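PDB 4RS2: predicted acyltransferase with acyl-CoA N-acyltransferase domain from Escherichia coli, which binds coenzyme A and probably transfers acyl groups as a GNAT-family enzyme, and when overexpressed suppresses silencing by small RNAs. Local coordinates for residues 54-59 against 72-77. Sequence-based numbering, arbitrary orientation.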
loop_
_atom_site.group_PDB
_atom_site.type_symbol
_atom_site.label_atom_id
_atom_site.label_comp_id
_atom_site.label_asym_id
_atom_site.label_seq_id
_atom_site.Cartn_x
_atom_site.Cartn_y
_atom_site.Cartn_z
ATOM N N GLY A 54 -6.997 -14.847 -1.141
ATOM C CA GLY A 54 -7.947 -14.044 -0.342
ATOM C C GLY A 54 -7.386 -13.180 0.766
ATOM O O GLY A 54 -8.039 -12.924 1.786
ATOM N N PHE A 55 -6.152 -12.711 0.587
ATOM C CA PHE A 55 -5.492 -11.849 1.563
ATOM C C PHE A 55 -5.161 -10.450 1.014
ATOM O O PHE A 55 -4.316 -9.745 1.528
ATOM C CB PHE A 55 -4.266 -12.534 2.135
ATOM C CG PHE A 55 -4.616 -13.751 2.910
ATOM C CD1 PHE A 55 -5.152 -13.622 4.162
ATOM C CD2 PHE A 55 -4.517 -15.004 2.351
ATOM C CE1 PHE A 55 -5.499 -14.720 4.892
ATOM C CE2 PHE A 55 -4.884 -16.116 3.068
ATOM C CZ PHE A 55 -5.382 -15.968 4.337
ATOM N N LEU A 56 -5.843 -10.059 -0.049
ATOM C CA LEU A 56 -5.719 -8.713 -0.589
ATOM C C LEU A 56 -6.955 -7.980 -0.070
ATOM O O LEU A 56 -8.028 -8.139 -0.634
ATOM C CB LEU A 56 -5.662 -8.755 -2.126
ATOM C CG LEU A 56 -5.045 -7.604 -2.914
ATOM C CD1 LEU A 56 -3.612 -7.330 -2.509
ATOM C CD2 LEU A 56 -5.093 -7.909 -4.401
ATOM N N THR A 57 -6.801 -7.215 1.013
ATOM C CA THR A 57 -7.905 -6.507 1.663
ATOM C C THR A 57 -8.532 -5.458 0.781
ATOM O O THR A 57 -9.723 -5.270 0.767
ATOM C CB THR A 57 -7.381 -5.792 2.923
ATOM O OG1 THR A 57 -6.764 -6.743 3.803
ATOM C CG2 THR A 57 -8.467 -5.062 3.650
ATOM N N LEU A 58 -7.680 -4.719 0.083
ATOM C CA LEU A 58 -8.144 -3.646 -0.771
ATOM C C LEU A 58 -7.018 -3.334 -1.754
ATOM O O LEU A 58 -5.860 -3.362 -1.377
ATOM C CB LEU A 58 -8.503 -2.392 0.044
ATOM C CG LEU A 58 -8.944 -1.145 -0.745
ATOM C CD1 LEU A 58 -10.262 -1.415 -1.448
ATOM C CD2 LEU A 58 -9.066 0.050 0.188
ATOM N N GLY A 59 -7.395 -3.102 -3.005
ATOM C CA GLY A 59 -6.480 -2.664 -4.044
ATOM C C GLY A 59 -7.155 -1.529 -4.788
ATOM O O GLY A 59 -8.359 -1.570 -5.006
ATOM N N TYR A 72 -1.050 1.755 -8.851
ATOM C CA TYR A 72 -1.619 0.752 -8.000
ATOM C C TYR A 72 -1.174 0.864 -6.585
ATOM O O TYR A 72 -0.002 1.198 -6.326
ATOM C CB TYR A 72 -1.213 -0.631 -8.503
ATOM C CG TYR A 72 -1.898 -1.804 -7.789
ATOM C CD1 TYR A 72 -3.245 -2.023 -7.888
ATOM C CD2 TYR A 72 -1.166 -2.705 -7.055
ATOM C CE1 TYR A 72 -3.848 -3.101 -7.259
ATOM C CE2 TYR A 72 -1.762 -3.800 -6.462
ATOM C CZ TYR A 72 -3.096 -3.988 -6.545
ATOM O OH TYR A 72 -3.675 -5.103 -5.915
ATOM N N VAL A 73 -2.088 0.568 -5.665
ATOM C CA VAL A 73 -1.723 0.405 -4.242
ATOM C C VAL A 73 -2.575 -0.702 -3.665
ATOM O O VAL A 73 -3.740 -0.867 -4.065
ATOM C CB VAL A 73 -1.843 1.683 -3.396
ATOM C CG1 VAL A 73 -3.300 2.162 -3.318
ATOM C CG2 VAL A 73 -1.215 1.462 -2.008
ATOM N N ALA A 74 -1.959 -1.530 -2.809
ATOM C CA ALA A 74 -2.659 -2.634 -2.190
ATOM C C ALA A 74 -2.425 -2.678 -0.678
ATOM O O ALA A 74 -1.461 -2.127 -0.119
ATOM C CB ALA A 74 -2.237 -3.958 -2.803
ATOM N N PHE A 75 -3.359 -3.356 -0.027
ATOM C CA PHE A 75 -3.381 -3.498 1.412
ATOM C C PHE A 75 -3.723 -4.937 1.727
ATOM O O PHE A 75 -4.546 -5.542 1.028
ATOM C CB PHE A 75 -4.463 -2.588 2.010
ATOM C CG PHE A 75 -4.259 -1.131 1.700
ATOM C CD1 PHE A 75 -3.488 -0.322 2.526
ATOM C CD2 PHE A 75 -4.854 -0.571 0.579
ATOM C CE1 PHE A 75 -3.336 1.012 2.248
ATOM C CE2 PHE A 75 -4.661 0.779 0.294
ATOM C CZ PHE A 75 -3.882 1.551 1.124
ATOM N N SER A 76 -3.128 -5.460 2.794
ATOM C CA SER A 76 -3.377 -6.837 3.228
ATOM C C SER A 76 -3.441 -6.850 4.748
ATOM O O SER A 76 -2.920 -5.917 5.367
ATOM C CB SER A 76 -2.273 -7.748 2.694
ATOM O OG SER A 76 -1.019 -7.283 3.070
ATOM N N PRO A 77 -4.057 -7.872 5.351
ATOM C CA PRO A 77 -4.230 -7.830 6.806
ATOM C C PRO A 77 -2.947 -8.045 7.564
ATOM O O PRO A 77 -2.091 -8.813 7.130
ATOM C CB PRO A 77 -5.188 -8.983 7.098
ATOM C CG PRO A 77 -4.999 -9.905 5.947
ATOM C CD PRO A 77 -4.557 -9.116 4.759
#
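Phe75 is gripped from both its backbone ends by Leu58, at the start of the antiparallel strand, and by Thr57 just before it. Phe75 N gives a hydrogen bond to Leu58 O at 2.8 Å. Its O is shared by two amides, both held weakly: Thr57 N is near, at 2.8 Å, but its N-H is bent to 126°, whereas Leu58 N is straighter and longer, 3.4 Å from Phe75 O. Leu58 O also receives a CH...O contact from Ala74 CA, and Val73 O takes another from Gly59 CA; Gly59 makes a backbone hydrogen bond with Glu22, just past strand 18-21. The Phe75 ring, whose chi1 of -59° places CG beside the backbone N, sets its edge near Leu58 O, and its CD2 meets Leu58 CB; Leu113 and Leu116 of helix 104-118 pack against the Phe75 side chain, and Leu116 also touches Leu58.

On the face of Ala74, Leu56 swings back with CG anti to its N (chi1 -158°): CD1 rests 3.7 Å from Ala74 CB, and CD2 abuts Tyr72 OH at 3.5 Å. That hydroxyl is satisfied by a hydrogen bond with Glu22 OE1, so the leucine only flanks it. Farther along, Thr57 OG1 lies 3.3 Å from Pro77 N, which has no hydrogen to share, as the two side chains slide past each other, and Pro77 CG sits at the edge of the Phe55 ring, near its plane, 4.1 Å from Phe55 CD1.

Two residues, Thr57 and Leu58, facing the single Phe75 make a classic beta bulge, here where the hairpin of strands 58-63 and 69-80 begins in the GNAT sheet.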